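Local coordinates for CsoZ (Staphylococcus aureus, PDB 6FF1), which probably acts as a copper metallochaperone in bacterial copper homeostasis, using a small heavy-metal-associated domain, at residues Glu15-Gln20 with Glu63-Val68; Gln20-Ile25 with Val34-Ile39; Val45-Pro50 with Asn54-Glu59. All coordinates share one frame; numbering follows the deposited sequence.

Contact 1: Glu15-Gln20 with Glu63-Val68; sequences EEQVSQ and EGYKIV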
ATOM      1  N   GLU A  15       7.135  -8.914  -9.506  1.00 14.61           N
ATOM      2  CA  GLU A  15       5.778  -9.398  -9.287  1.00 15.71           C
ATOM      3  C   GLU A  15       5.585 -10.021  -7.911  1.00 14.90           C
ATOM      4  O   GLU A  15       4.521  -9.818  -7.272  1.00 16.08           O
ATOM      5  CB  GLU A  15       5.380 -10.445 -10.354  1.00 19.94           C
ATOM      6  CG  GLU A  15       5.110  -9.828 -11.668  1.00 25.65           C
ATOM      7  CD  GLU A  15       4.386 -10.746 -12.663  1.00 29.20           C
ATOM      8  OE1 GLU A  15       4.489 -11.975 -12.510  1.00 35.16           O
ATOM      9  OE2 GLU A  15       3.775 -10.199 -13.625  1.00 48.85           O
ATOM     10  N   GLU A  16       6.598 -10.688  -7.419  1.00 14.65           N
ATOM     11  CA  GLU A  16       6.519 -11.269  -6.121  1.00 16.76           C
ATOM     12  C   GLU A  16       6.412 -10.168  -5.047  1.00 14.88           C
ATOM     13  O   GLU A  16       5.624 -10.294  -4.080  1.00 16.77           O
ATOM     14  CB  GLU A  16       7.704 -12.177  -5.825  1.00 19.21           C
ATOM     15  CG  GLU A  16       7.778 -12.775  -4.415  1.00 29.10           C
ATOM     16  CD  GLU A  16       8.906 -13.851  -4.308  1.00 47.66           C
ATOM     17  OE1 GLU A  16       9.478 -14.250  -5.367  1.00 73.76           O
ATOM     18  OE2 GLU A  16       9.228 -14.301  -3.172  1.00 66.89           O
ATOM     19  N   GLN A  17       7.201  -9.127  -5.194  1.00 13.70           N
ATOM     20  CA  GLN A  17       7.114  -8.005  -4.278  1.00 13.02           C
ATOM     21  C   GLN A  17       5.746  -7.401  -4.277  1.00 12.57           C
ATOM     22  O   GLN A  17       5.199  -7.058  -3.214  1.00 13.52           O
ATOM     23  CB  GLN A  17       8.156  -7.002  -4.593  1.00 13.09           C
ATOM     24  CG  GLN A  17       9.586  -7.382  -4.254  1.00 13.25           C
ATOM     25  CD  GLN A  17      10.607  -6.413  -4.767  1.00 14.08           C
ATOM     26  OE1 GLN A  17      10.397  -5.807  -5.810  1.00 17.73           O
ATOM     27  NE2 GLN A  17      11.712  -6.248  -4.070  1.00 15.86           N
ATOM     28  N   VAL A  18       5.169  -7.214  -5.465  1.00 12.48           N
ATOM     29  CA  VAL A  18       3.857  -6.648  -5.598  1.00 12.22           C
ATOM     30  C   VAL A  18       2.825  -7.520  -4.910  1.00 14.12           C
ATOM     31  O   VAL A  18       1.962  -7.028  -4.181  1.00 14.50           O
ATOM     32  CB  VAL A  18       3.481  -6.397  -7.070  1.00 13.84           C
ATOM     33  CG1 VAL A  18       2.004  -6.103  -7.210  1.00 14.61           C
ATOM     34  CG2 VAL A  18       4.354  -5.345  -7.683  1.00 14.42           C
ATOM     35  N   SER A  19       2.888  -8.810  -5.169  1.00 14.07           N
ATOM     36  CA  SER A  19       1.963  -9.749  -4.582  1.00 16.76           C
ATOM     37  C   SER A  19       2.009  -9.724  -3.067  1.00 14.98           C
ATOM     38  O   SER A  19       0.940  -9.665  -2.409  1.00 16.03           O
ATOM     39  CB  SER A  19       2.228 -11.179  -5.108  1.00 20.82           C
ATOM     40  OG  SER A  19       1.991 -11.205  -6.497  1.00 33.38           O
ATOM     41  N   GLN A  20       3.194  -9.750  -2.515  1.00 14.82           N
ATOM     42  CA  GLN A  20       3.363  -9.771  -1.069  1.00 15.31           C
ATOM     43  C   GLN A  20       2.840  -8.490  -0.430  1.00 14.43           C
ATOM     44  O   GLN A  20       2.122  -8.553   0.581  1.00 15.46           O
ATOM     45  CB  GLN A  20       4.804  -9.996  -0.673  1.00 16.94           C
ATOM     46  CG  GLN A  20       5.107  -9.866   0.827  1.00 26.04           C
ATOM     47  CD  GLN A  20       4.365 -10.806   1.781  1.00 41.13           C
ATOM     48  OE1 GLN A  20       3.473 -11.589   1.389  1.00 54.07           O
ATOM     49  NE2 GLN A  20       4.709 -10.701   3.072  1.00 46.78           N
ATOM     50  N   GLU A  63       8.437  -3.371   4.577  1.00 16.62           N
ATOM     51  CA  GLU A  63       8.825  -4.268   3.494  1.00 17.13           C
ATOM     52  C   GLU A  63      10.027  -3.793   2.700  1.00 17.53           C
ATOM     53  O   GLU A  63      10.440  -4.501   1.773  1.00 20.18           O
ATOM     54  CB  GLU A  63       7.613  -4.576   2.602  1.00 17.42           C
ATOM     55  CG  GLU A  63       6.543  -5.282   3.365  1.00 17.61           C
ATOM     56  CD  GLU A  63       5.483  -5.911   2.506  1.00 17.73           C
ATOM     57  OE1 GLU A  63       5.709  -6.168   1.320  1.00 20.46           O
ATOM     58  OE2 GLU A  63       4.334  -6.097   2.968  1.00 18.56           O
ATOM     59  N   GLY A  64      10.559  -2.624   3.022  1.00 16.44           N
ATOM     60  CA  GLY A  64      11.771  -2.145   2.474  1.00 17.48           C
ATOM     61  C   GLY A  64      11.660  -1.101   1.393  1.00 16.06           C
ATOM     62  O   GLY A  64      12.657  -0.807   0.737  1.00 20.27           O
ATOM     63  N   TYR A  65      10.449  -0.576   1.176  1.00 14.54           N
ATOM     64  CA  TYR A  65      10.248   0.402   0.133  1.00 12.69           C
ATOM     65  C   TYR A  65      10.229   1.805   0.718  1.00 13.97           C
ATOM     66  O   TYR A  65      10.321   2.019   1.929  1.00 15.73           O
ATOM     67  CB  TYR A  65       8.934   0.076  -0.610  1.00 13.58           C
ATOM     68  CG  TYR A  65       8.898  -1.385  -1.010  1.00 12.64           C
ATOM     69  CD1 TYR A  65       9.878  -1.946  -1.829  1.00 13.41           C
ATOM     70  CD2 TYR A  65       7.946  -2.225  -0.505  1.00 12.95           C
ATOM     71  CE1 TYR A  65       9.897  -3.287  -2.092  1.00 13.70           C
ATOM     72  CE2 TYR A  65       7.924  -3.551  -0.806  1.00 13.11           C
ATOM     73  CZ  TYR A  65       8.921  -4.058  -1.624  1.00 13.71           C
ATOM     74  OH  TYR A  65       8.960  -5.427  -1.825  1.00 14.72           O
ATOM     75  N   LYS A  66      10.179   2.776  -0.157  1.00 13.67           N
ATOM     76  CA  LYS A  66      10.089   4.203   0.237  1.00 14.19           C
ATOM     77  C   LYS A  66       8.879   4.811  -0.381  1.00 12.93           C
ATOM     78  O   LYS A  66       8.301   4.280  -1.321  1.00 14.07           O
ATOM     79  CB  LYS A  66      11.342   4.933  -0.171  1.00 16.90           C
ATOM     80  CG  LYS A  66      12.608   4.333   0.360  1.00 19.31           C
ATOM     81  CD  LYS A  66      12.722   4.450   1.852  1.00 20.02           C
ATOM     82  CE  LYS A  66      13.938   3.708   2.431  1.00 28.69           C
ATOM     83  NZ  LYS A  66      15.184   4.280   1.861  1.00 33.42           N
ATOM     84  N   ILE A  67       8.546   5.995   0.122  1.00 12.69           N
ATOM     85  CA  ILE A  67       7.413   6.751  -0.281  1.00 12.28           C
ATOM     86  C   ILE A  67       7.844   8.171  -0.575  1.00 11.56           C
ATOM     87  O   ILE A  67       8.676   8.707   0.138  1.00 13.49           O
ATOM     88  CB  ILE A  67       6.272   6.704   0.745  1.00 12.81           C
ATOM     89  CG1 ILE A  67       5.782   5.262   0.886  1.00 13.05           C
ATOM     90  CG2 ILE A  67       5.130   7.613   0.364  1.00 14.44           C
ATOM     91  CD1 ILE A  67       4.821   5.094   2.038  1.00 16.30           C
ATOM     92  N   VAL A  68       7.283   8.734  -1.597  1.00 11.28           N
ATOM     93  CA  VAL A  68       7.354  10.155  -1.845  1.00 11.86           C
ATOM     94  C   VAL A  68       6.184  10.789  -1.140  1.00 12.16           C
ATOM     95  O   VAL A  68       5.051  10.536  -1.476  1.00 14.04           O
ATOM     96  CB  VAL A  68       7.376  10.503  -3.344  1.00 12.82           C
ATOM     97  CG1 VAL A  68       7.558  11.979  -3.523  1.00 13.22           C
ATOM     98  CG2 VAL A  68       8.482   9.768  -4.040  1.00 14.79           C
TER
HETATM   99  O   HOH W   1       6.917  -6.913  -0.990  1.00 16.71           O

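Contact 2: Gln20-Ile25 with Val34-Ile39; sequences QLTERI and VNINII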
ATOM      1  N   GLN A  20       3.194  -9.750  -2.515  1.00 14.82           N
ATOM      2  CA  GLN A  20       3.363  -9.771  -1.069  1.00 15.31           C
ATOM      3  C   GLN A  20       2.840  -8.490  -0.430  1.00 14.43           C
ATOM      4  O   GLN A  20       2.122  -8.553   0.581  1.00 15.46           O
ATOM      5  CB  GLN A  20       4.804  -9.996  -0.673  1.00 16.94           C
ATOM      6  CG  GLN A  20       5.107  -9.866   0.827  1.00 26.04           C
ATOM      7  CD  GLN A  20       4.365 -10.806   1.781  1.00 41.13           C
ATOM      8  OE1 GLN A  20       3.473 -11.589   1.389  1.00 54.07           O
ATOM      9  NE2 GLN A  20       4.709 -10.701   3.072  1.00 46.78           N
ATOM     10  N   LEU A  21       3.167  -7.344  -0.994  1.00 12.69           N
ATOM     11  CA  LEU A  21       2.730  -6.096  -0.418  1.00 12.33           C
ATOM     12  C   LEU A  21       1.244  -5.919  -0.586  1.00 12.53           C
ATOM     13  O   LEU A  21       0.541  -5.435   0.325  1.00 13.61           O
ATOM     14  CB  LEU A  21       3.500  -4.953  -1.046  1.00 13.28           C
ATOM     15  CG  LEU A  21       3.178  -3.575  -0.493  1.00 12.96           C
ATOM     16  CD1 LEU A  21       3.517  -3.475   0.978  1.00 12.99           C
ATOM     17  CD2 LEU A  21       3.903  -2.510  -1.285  1.00 13.77           C
ATOM     18  N   THR A  22       0.698  -6.336  -1.736  1.00 12.78           N
ATOM     19  CA  THR A  22      -0.720  -6.272  -1.929  1.00 12.68           C
ATOM     20  C   THR A  22      -1.446  -7.050  -0.847  1.00 13.17           C
ATOM     21  O   THR A  22      -2.450  -6.581  -0.296  1.00 14.58           O
ATOM     22  CB  THR A  22      -1.126  -6.746  -3.318  1.00 14.65           C
ATOM     23  OG1 THR A  22      -0.498  -5.908  -4.308  1.00 14.83           O
ATOM     24  CG2 THR A  22      -2.589  -6.685  -3.510  1.00 16.02           C
ATOM     25  N   GLU A  23      -1.015  -8.271  -0.606  1.00 13.57           N
ATOM     26  CA  GLU A  23      -1.669  -9.104   0.381  1.00 15.79           C
ATOM     27  C   GLU A  23      -1.557  -8.524   1.785  1.00 14.10           C
ATOM     28  O   GLU A  23      -2.552  -8.478   2.501  1.00 14.74           O
ATOM     29  CB  GLU A  23      -1.073 -10.537   0.318  1.00 17.79           C
ATOM     30  CG  GLU A  23      -1.734 -11.484   1.260  1.00 22.75           C
ATOM     31  CD  GLU A  23      -3.024 -12.135   0.727  1.00 40.46           C
ATOM     32  OE1 GLU A  23      -3.633 -11.604  -0.233  1.00 51.68           O
ATOM     33  OE2 GLU A  23      -3.426 -13.202   1.270  1.00 63.41           O
ATOM     34  N   ARG A  24      -0.373  -8.099   2.161  1.00 13.08           N
ATOM     35  CA  ARG A  24      -0.146  -7.536   3.477  1.00 13.25           C
ATOM     36  C   ARG A  24      -1.003  -6.289   3.704  1.00 13.49           C
ATOM     37  O   ARG A  24      -1.625  -6.162   4.771  1.00 15.07           O
ATOM     38  CB  ARG A  24       1.303  -7.260   3.747  1.00 15.58           C
ATOM     39  CG  ARG A  24       2.143  -8.504   3.910  1.00 18.80           C
ATOM     40  CD  ARG A  24       2.067  -8.999   5.342  1.00 21.94           C
ATOM     41  NE  ARG A  24       2.570  -8.057   6.302  1.00 26.33           N
ATOM     42  CZ  ARG A  24       2.513  -8.207   7.600  1.00 27.15           C
ATOM     43  NH1 ARG A  24       2.080  -9.350   8.126  1.00 36.37           N
ATOM     44  NH2 ARG A  24       2.958  -7.276   8.426  1.00 35.39           N
ATOM     45  N   ILE A  25      -1.028  -5.368   2.745  1.00 11.72           N
ATOM     46  CA  ILE A  25      -1.848  -4.212   2.918  1.00 12.24           C
ATOM     47  C   ILE A  25      -3.321  -4.593   2.899  1.00 12.16           C
ATOM     48  O   ILE A  25      -4.117  -4.161   3.774  1.00 12.64           O
ATOM     49  CB  ILE A  25      -1.555  -3.159   1.865  1.00 12.46           C
ATOM     50  CG1 ILE A  25      -0.119  -2.645   2.017  1.00 12.29           C
ATOM     51  CG2 ILE A  25      -2.564  -2.039   1.950  1.00 13.55           C
ATOM     52  CD1 ILE A  25       0.273  -1.680   0.906  1.00 13.44           C
ATOM     53  N   VAL A  34      -7.136  -2.580  -2.909  1.00 14.53           N
ATOM     54  CA  VAL A  34      -5.734  -2.267  -3.035  1.00 14.39           C
ATOM     55  C   VAL A  34      -5.274  -2.602  -4.457  1.00 14.30           C
ATOM     56  O   VAL A  34      -5.601  -3.672  -4.949  1.00 18.25           O
ATOM     57  CB  VAL A  34      -4.839  -3.079  -2.085  1.00 17.12           C
ATOM     58  CG1 VAL A  34      -3.348  -2.787  -2.289  1.00 17.62           C
ATOM     59  CG2 VAL A  34      -5.256  -2.873  -0.650  1.00 17.72           C
ATOM     60  N   ASN A  35      -4.575  -1.690  -5.091  1.00 13.50           N
ATOM     61  CA  ASN A  35      -3.946  -1.957  -6.375  1.00 14.67           C
ATOM     62  C   ASN A  35      -2.577  -1.371  -6.401  1.00 12.72           C
ATOM     63  O   ASN A  35      -2.415  -0.225  -6.001  1.00 15.12           O
ATOM     64  CB  ASN A  35      -4.729  -1.338  -7.528  1.00 17.82           C
ATOM     65  CG  ASN A  35      -4.105  -1.613  -8.844  1.00 26.22           C
ATOM     66  OD1 ASN A  35      -3.415  -0.756  -9.428  1.00 30.47           O
ATOM     67  ND2 ASN A  35      -4.318  -2.820  -9.298  1.00 27.20           N
ATOM     68  N   ILE A  36      -1.604  -2.120  -6.874  1.00 13.04           N
ATOM     69  CA  ILE A  36      -0.259  -1.675  -6.994  1.00 12.89           C
ATOM     70  C   ILE A  36       0.146  -1.725  -8.461  1.00 13.87           C
ATOM     71  O   ILE A  36       0.050  -2.758  -9.080  1.00 17.15           O
ATOM     72  CB  ILE A  36       0.675  -2.477  -6.178  1.00 17.31           C
ATOM     73  CG1 ILE A  36       0.189  -2.491  -4.704  1.00 17.37           C
ATOM     74  CG2 ILE A  36       2.088  -1.958  -6.324  1.00 18.58           C
ATOM     75  CD1 ILE A  36       1.127  -3.136  -3.716  1.00 20.83           C
ATOM     76  N   ASN A  37       0.588  -0.596  -8.989  1.00 13.12           N
ATOM     77  CA  ASN A  37       1.088  -0.499 -10.354  1.00 13.71           C
ATOM     78  C   ASN A  37       2.582  -0.616 -10.317  1.00 13.41           C
ATOM     79  O   ASN A  37       3.297   0.259  -9.823  1.00 14.61           O
ATOM     80  CB  ASN A  37       0.641   0.799 -10.957  1.00 16.16           C
ATOM     81  CG  ASN A  37       1.062   0.984 -12.411  1.00 18.54           C
ATOM     82  OD1 ASN A  37       2.175   0.701 -12.778  1.00 20.05           O
ATOM     83  ND2 ASN A  37       0.192   1.577 -13.190  1.00 24.19           N
ATOM     84  N   ILE A  38       3.106  -1.718 -10.875  1.00 14.55           N
ATOM     85  CA  ILE A  38       4.524  -1.944 -10.799  1.00 14.78           C
ATOM     86  C   ILE A  38       5.350  -0.974 -11.631  1.00 15.84           C
ATOM     87  O   ILE A  38       6.515  -0.725 -11.312  1.00 17.90           O
ATOM     88  CB  ILE A  38       4.834  -3.430 -11.184  1.00 14.98           C
ATOM     89  CG1 ILE A  38       6.213  -3.858 -10.708  1.00 16.34           C
ATOM     90  CG2 ILE A  38       4.667  -3.675 -12.649  1.00 14.74           C
ATOM     91  CD1 ILE A  38       6.443  -5.336 -10.889  1.00 17.15           C
ATOM     92  N   ILE A  39       4.780  -0.434 -12.684  1.00 13.74           N
ATOM     93  CA  ILE A  39       5.564   0.484 -13.503  1.00 14.75           C
ATOM     94  C   ILE A  39       5.808   1.827 -12.807  1.00 14.91           C
ATOM     95  O   ILE A  39       6.944   2.302 -12.714  1.00 18.45           O
ATOM     96  CB  ILE A  39       4.880   0.733 -14.863  1.00 16.99           C
ATOM     97  CG1 ILE A  39       4.809  -0.571 -15.655  1.00 19.58           C
ATOM     98  CG2 ILE A  39       5.665   1.830 -15.615  1.00 19.04           C
ATOM     99  CD1 ILE A  39       3.972  -0.473 -16.871  1.00 21.05           C
TER
HETATM  100  O   HOH W   2      -1.943  -5.044  -6.619  1.00 18.02           O

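Contact 3: Val45-Pro50 with Asn54-Glu59; sequences VSYETP and NSIEKE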
ATOM      1  N   VAL A  45      -5.333   2.695  -2.495  1.00 12.85           N
ATOM      2  CA  VAL A  45      -5.899   1.991  -1.370  1.00 12.37           C
ATOM      3  C   VAL A  45      -7.186   2.679  -0.970  1.00 12.38           C
ATOM      4  O   VAL A  45      -7.241   3.884  -0.896  1.00 14.38           O
ATOM      5  CB  VAL A  45      -4.909   1.944  -0.227  1.00 14.76           C
ATOM      6  CG1 VAL A  45      -3.689   1.137  -0.430  1.00 22.92           C
ATOM      7  CG2 VAL A  45      -4.468   3.281   0.228  1.00 16.50           C
ATOM      8  N   SER A  46      -8.201   1.880  -0.636  1.00 12.71           N
ATOM      9  CA  SER A  46      -9.427   2.333  -0.008  1.00 12.83           C
ATOM     10  C   SER A  46      -9.514   1.697   1.356  1.00 12.07           C
ATOM     11  O   SER A  46      -9.307   0.483   1.521  1.00 13.45           O
ATOM     12  CB  SER A  46     -10.648   1.928  -0.819  1.00 17.07           C
ATOM     13  OG  SER A  46     -10.581   2.517  -2.070  1.00 22.99           O
ATOM     14  N   TYR A  47      -9.734   2.532   2.377  1.00 12.34           N
ATOM     15  CA  TYR A  47      -9.596   2.035   3.723  1.00 13.80           C
ATOM     16  C   TYR A  47     -10.402   2.887   4.706  1.00 13.44           C
ATOM     17  O   TYR A  47     -10.768   4.013   4.432  1.00 16.37           O
ATOM     18  CB  TYR A  47      -8.122   2.082   4.165  1.00 13.22           C
ATOM     19  CG  TYR A  47      -7.527   3.457   4.183  1.00 12.87           C
ATOM     20  CD1 TYR A  47      -7.000   3.989   3.055  1.00 14.11           C
ATOM     21  CD2 TYR A  47      -7.558   4.261   5.311  1.00 14.25           C
ATOM     22  CE1 TYR A  47      -6.538   5.305   3.007  1.00 15.26           C
ATOM     23  CE2 TYR A  47      -7.083   5.533   5.274  1.00 15.17           C
ATOM     24  CZ  TYR A  47      -6.551   6.049   4.136  1.00 15.28           C
ATOM     25  OH  TYR A  47      -6.077   7.358   4.156  1.00 17.55           O
ATOM     26  N   GLU A  48     -10.629   2.308   5.852  1.00 13.46           N
ATOM     27  CA  GLU A  48     -11.297   2.953   6.965  1.00 13.31           C
ATOM     28  C   GLU A  48     -10.677   2.511   8.261  1.00 14.88           C
ATOM     29  O   GLU A  48     -10.047   1.445   8.350  1.00 13.37           O
ATOM     30  CB  GLU A  48     -12.786   2.650   6.984  1.00 15.31           C
ATOM     31  CG  GLU A  48     -13.091   1.174   7.175  1.00 14.13           C
ATOM     32  CD  GLU A  48     -14.584   0.867   7.069  1.00 15.55           C
ATOM     33  OE1 GLU A  48     -14.947   0.014   6.242  1.00 16.46           O
ATOM     34  OE2 GLU A  48     -15.406   1.469   7.817  1.00 18.09           O
ATOM     35  N   THR A  49     -10.931   3.306   9.330  1.00 14.86           N
ATOM     36  CA  THR A  49     -10.520   2.964  10.686  1.00 16.16           C
ATOM     37  C   THR A  49     -10.912   1.506  10.974  1.00 14.02           C
ATOM     38  O   THR A  49     -12.030   1.132  10.656  1.00 15.30           O
ATOM     39  CB  THR A  49     -11.209   3.900  11.667  1.00 18.96           C
ATOM     40  OG1 THR A  49     -10.773   5.193  11.327  1.00 23.70           O
ATOM     41  CG2 THR A  49     -10.881   3.582  13.102  1.00 21.46           C
ATOM     42  N   PRO A  50      -9.991   0.695  11.495  1.00 13.91           N
ATOM     43  CA  PRO A  50      -8.739   1.088  12.152  1.00 15.64           C
ATOM     44  C   PRO A  50      -7.521   1.349  11.276  1.00 16.95           C
ATOM     45  O   PRO A  50      -6.448   1.697  11.771  1.00 20.36           O
ATOM     46  CB  PRO A  50      -8.450  -0.118  13.076  1.00 16.80           C
ATOM     47  CG  PRO A  50      -9.017  -1.270  12.326  1.00 15.71           C
ATOM     48  CD  PRO A  50     -10.294  -0.726  11.739  1.00 15.04           C
ATOM     49  N   ASN A  54      -1.032   6.277   7.891  1.00 12.68           N
ATOM     50  CA  ASN A  54       0.212   6.005   8.524  1.00 13.60           C
ATOM     51  C   ASN A  54       0.519   4.522   8.683  1.00 13.11           C
ATOM     52  O   ASN A  54       1.659   4.080   8.537  1.00 13.90           O
ATOM     53  CB  ASN A  54       0.341   6.721   9.881  1.00 14.59           C
ATOM     54  CG  ASN A  54       0.613   8.197   9.732  1.00 18.30           C
ATOM     55  OD1 ASN A  54       0.773   8.726   8.638  1.00 21.12           O
ATOM     56  ND2 ASN A  54       0.590   8.889  10.865  1.00 21.65           N
ATOM     57  N   SER A  55      -0.493   3.752   9.058  1.00 13.99           N
ATOM     58  CA  SER A  55      -0.268   2.303   9.278  1.00 14.23           C
ATOM     59  C   SER A  55      -0.041   1.585   7.924  1.00 13.13           C
ATOM     60  O   SER A  55       0.757   0.676   7.869  1.00 14.18           O
ATOM     61  CB  SER A  55      -1.416   1.656  10.065  1.00 17.18           C
ATOM     62  OG  SER A  55      -2.691   1.701   9.404  1.00 19.04           O
ATOM     63  N   ILE A  56      -0.708   2.034   6.870  1.00 12.40           N
ATOM     64  CA  ILE A  56      -0.449   1.468   5.533  1.00 12.45           C
ATOM     65  C   ILE A  56       0.962   1.777   5.096  1.00 11.99           C
ATOM     66  O   ILE A  56       1.704   0.945   4.604  1.00 13.41           O
ATOM     67  CB  ILE A  56      -1.487   1.986   4.579  1.00 12.42           C
ATOM     68  CG1 ILE A  56      -2.864   1.481   4.952  1.00 13.55           C
ATOM     69  CG2 ILE A  56      -1.146   1.568   3.156  1.00 13.45           C
ATOM     70  CD1 ILE A  56      -4.010   2.182   4.244  1.00 15.03           C
ATOM     71  N   GLU A  57       1.334   3.050   5.283  1.00 12.39           N
ATOM     72  CA  GLU A  57       2.682   3.456   4.944  1.00 12.23           C
ATOM     73  C   GLU A  57       3.761   2.737   5.733  1.00 11.62           C
ATOM     74  O   GLU A  57       4.807   2.413   5.207  1.00 12.35           O
ATOM     75  CB  GLU A  57       2.815   4.983   5.047  1.00 12.69           C
ATOM     76  CG  GLU A  57       1.908   5.635   3.992  1.00 14.84           C
ATOM     77  CD  GLU A  57       1.999   7.100   3.938  1.00 18.34           C
ATOM     78  OE1 GLU A  57       2.252   7.715   5.044  1.00 18.57           O
ATOM     79  OE2 GLU A  57       1.881   7.622   2.806  1.00 22.31           O
ATOM     80  N   LYS A  58       3.476   2.470   7.003  1.00 12.55           N
ATOM     81  CA  LYS A  58       4.424   1.749   7.799  1.00 13.44           C
ATOM     82  C   LYS A  58       4.671   0.359   7.201  1.00 14.08           C
ATOM     83  O   LYS A  58       5.797  -0.119   7.203  1.00 15.22           O
ATOM     84  CB  LYS A  58       3.929   1.649   9.228  1.00 14.80           C
ATOM     85  CG  LYS A  58       4.818   0.796  10.112  1.00 19.31           C
ATOM     86  CD  LYS A  58       4.397   0.762  11.574  1.00 21.87           C
ATOM     87  CE  LYS A  58       5.451   0.090  12.447  1.00 30.72           C
ATOM     88  NZ  LYS A  58       5.585  -1.352  12.191  1.00 39.06           N
ATOM     89  N   GLU A  59       3.626  -0.294   6.726  1.00 13.56           N
ATOM     90  CA  GLU A  59       3.817  -1.607   6.101  1.00 15.31           C
ATOM     91  C   GLU A  59       4.679  -1.526   4.861  1.00 13.20           C
ATOM     92  O   GLU A  59       5.557  -2.370   4.644  1.00 15.00           O
ATOM     93  CB  GLU A  59       2.491  -2.237   5.760  1.00 14.71           C
ATOM     94  CG  GLU A  59       2.603  -3.603   5.104  1.00 16.10           C
ATOM     95  CD  GLU A  59       3.301  -4.640   5.945  1.00 19.13           C
ATOM     96  OE1 GLU A  59       3.182  -4.620   7.178  1.00 20.74           O
ATOM     97  OE2 GLU A  59       3.910  -5.600   5.424  1.00 19.56           O
TER
HETATM   98  O   HOH W   3      -4.040  -0.137  10.999  1.00 30.41           O

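Contact 1: Glu15-Gln20 with Glu63-Val68
Gln17 and Gln20 on helix 15-26 face Tyr65 and Glu63, which lie where the chain leaves helix 53-62, and the backbones stay well apart, the closest CA pair being Gln17 CA and Glu63 CA at 8.8 Å. Side chains and one water fill the gap. Tyr65 points its hydroxyl at helix 15-26, and Tyr65 OH sits 3.2 Å from Gln17 CG and against CB as well. The Gln17 amide lies at the edge of the ring, near its plane, with NE2 4.0 Å from Tyr65 CE1, and the two flat groups stand almost perpendicular, at 88°. With CG beside the backbone N (chi1 -72°), the extended Gln17 chain brings it there. That amide is held through its oxygen: Gln17 OE1 accepts hydrogen bonds from Glu13 N and Thr14 N, just ahead of the helix. Water 1 lies in the plane of the ring and takes the phenol proton over 2.7 Å from Tyr65 OH. It donates to Glu63 OE1 at 2.7 Å and to the backbone oxygen Gln17 O at 2.8 Å, a three-point link between helix and turn. In the ferredoxin-like βαββαβ fold of heavy-metal-associated domains, this is where the end of the second helix turns into the last strand beside the first helix. The turn is a Schellman motif, with Gly64 at a positive phi of 102°, and it directs Glu63 and Tyr65 toward the same helix. Glu63 O lies over one face of the Tyr65 ring, 3.7 Å above its plane and offset toward the rim. Gln20 crosses Glu63 at a slant, its CG 3.8 Å from Glu63 OE1. Glu63 OE2 is close to Glu59 OE2, a like-charged pair whose repulsion is probably eased by Arg24 NE, which salt-bridges Glu59 OE2.

Contact 2: Gln20-Ile25 with Val34-Ile39
Thr22, Leu21 and Ile25 of helix 15-26 pack on Val34 and Ile36 of strand 31-36, the helix running nearly antiparallel to the strand at 161° with the short axes 8.6 Å apart. Apolar contacts make up most of it. Ile36 stretches its chain out beyond CB (chi2 -173°), which carries CD1 to the helix, where it touches Leu21 CD2 at 3.7 Å; the two side chains meet at about a right angle. Two residues earlier on the strand, Val34 divides its methyls between two helix residues. Its CG2 presses on Ile25 CG2 at 3.8 Å, while CG1 comes more loosely to Thr22 CG2 at 4.2 Å. Between them, the backbone of Asn35 pairs with Thr44 of the adjacent strand.

The polar part belongs to Thr22. Its hydroxyl sits over the end of Ile36, with OG1 3.3 Å from CD1, and with chi1 at -60° it lies beside the backbone N and hydrogen-bonds Val18 O one turn earlier. Water 2 also reaches it, donating to Thr22 OG1 at 2.9 Å and accepting from Ile36 N at 3.0 Å. Strand 31-36 is outermost in the sheet of this chain, so the water takes a backbone N-H on its outer edge and ties it to the helix. Leu21 and Ile25 also reach Ile60 of the other helix, which joins this layer to the rest of the core.

Helix and strand are thus held chiefly by branched aliphatic packing, and the one polar link is indirect: a threonine that serves its own helix as donor takes on the strand through a water, leaving the fit to depend on shape more than on directed bonds.

Contact 3: Val45-Pro50 with Asn54-Glu59
Val45 and Tyr47 of strand 42-47 meet Ile56 of helix 53-62 in the second β-α-β crossover of the ferredoxin-like fold, the unit in which the chain goes from strand 42-47 through this helix to strand 66-68. One methyl carries the contact. Ile56 CD1 lies over a face of the Tyr47 ring, 3.6 Å above its plane and displaced toward the rim, where CG and CD1 of the ring are its nearest atoms. This is a CH-pi contact: Ile56 CD1 stands 4.0 Å from the ring centroid, 24° off the ring normal. The tyrosine takes a chi1 of 61°, with CG wedged between its own backbone N and carbonyl carbon, and so lays the ring face toward the helix. On the same methyl, Val45 CG2 adds a looser touch at 4.2 Å, its side chain sliding past Ile56 in the opposite direction. A second, solvent-mediated link lies further along. Water 3 donates to Pro50 O at 3.1 Å and meets Ser55 OG at 2.8 Å, joining the strand-to-helix connection back to the first turn of the helix; the peptide bond before Pro50 is cis. The two oxygens themselves, Pro50 O and Ser55 OG, stay 4.4 Å apart.

At the other end of the ring, the Tyr47 hydroxyl hydrogen-bonds Asn5 OD1 of strand 3-10, and the ring also meets that of His3. Ile56 is enclosed on several sides: Ile7 of strand 3-10 and Val31 of strand 31-36 touch it from the sheet, and Ile25 of helix 15-26 packs on it and on Val45. The contact thus lies between the sheet and both helices, in the buried layer that they share.

How the contacts relate
Contacts 1 and 2 share Gln20 and use successive parts of helix 15-26; their centres lie about 7 Å apart, and Glu63 OE2 comes within 3.3 Å of Arg24 CB. The centre of contact 3 is about 13 Å from that of contact 2 and about 15 Å from that of contact 1. The Arg24 NE to Glu59 OE2 salt bridge of 2.9 Å ties the two helices, and Ile67 CD1 to Glu57 CG (3.5 Å) joins contacts 1 and 3. Contact 1 lies closest to the metal region: the Gln17 side chain is about 4 Å from that of Glu13, a calcium ligand seen for this protein, and about 8 Å from the bound calcium ion.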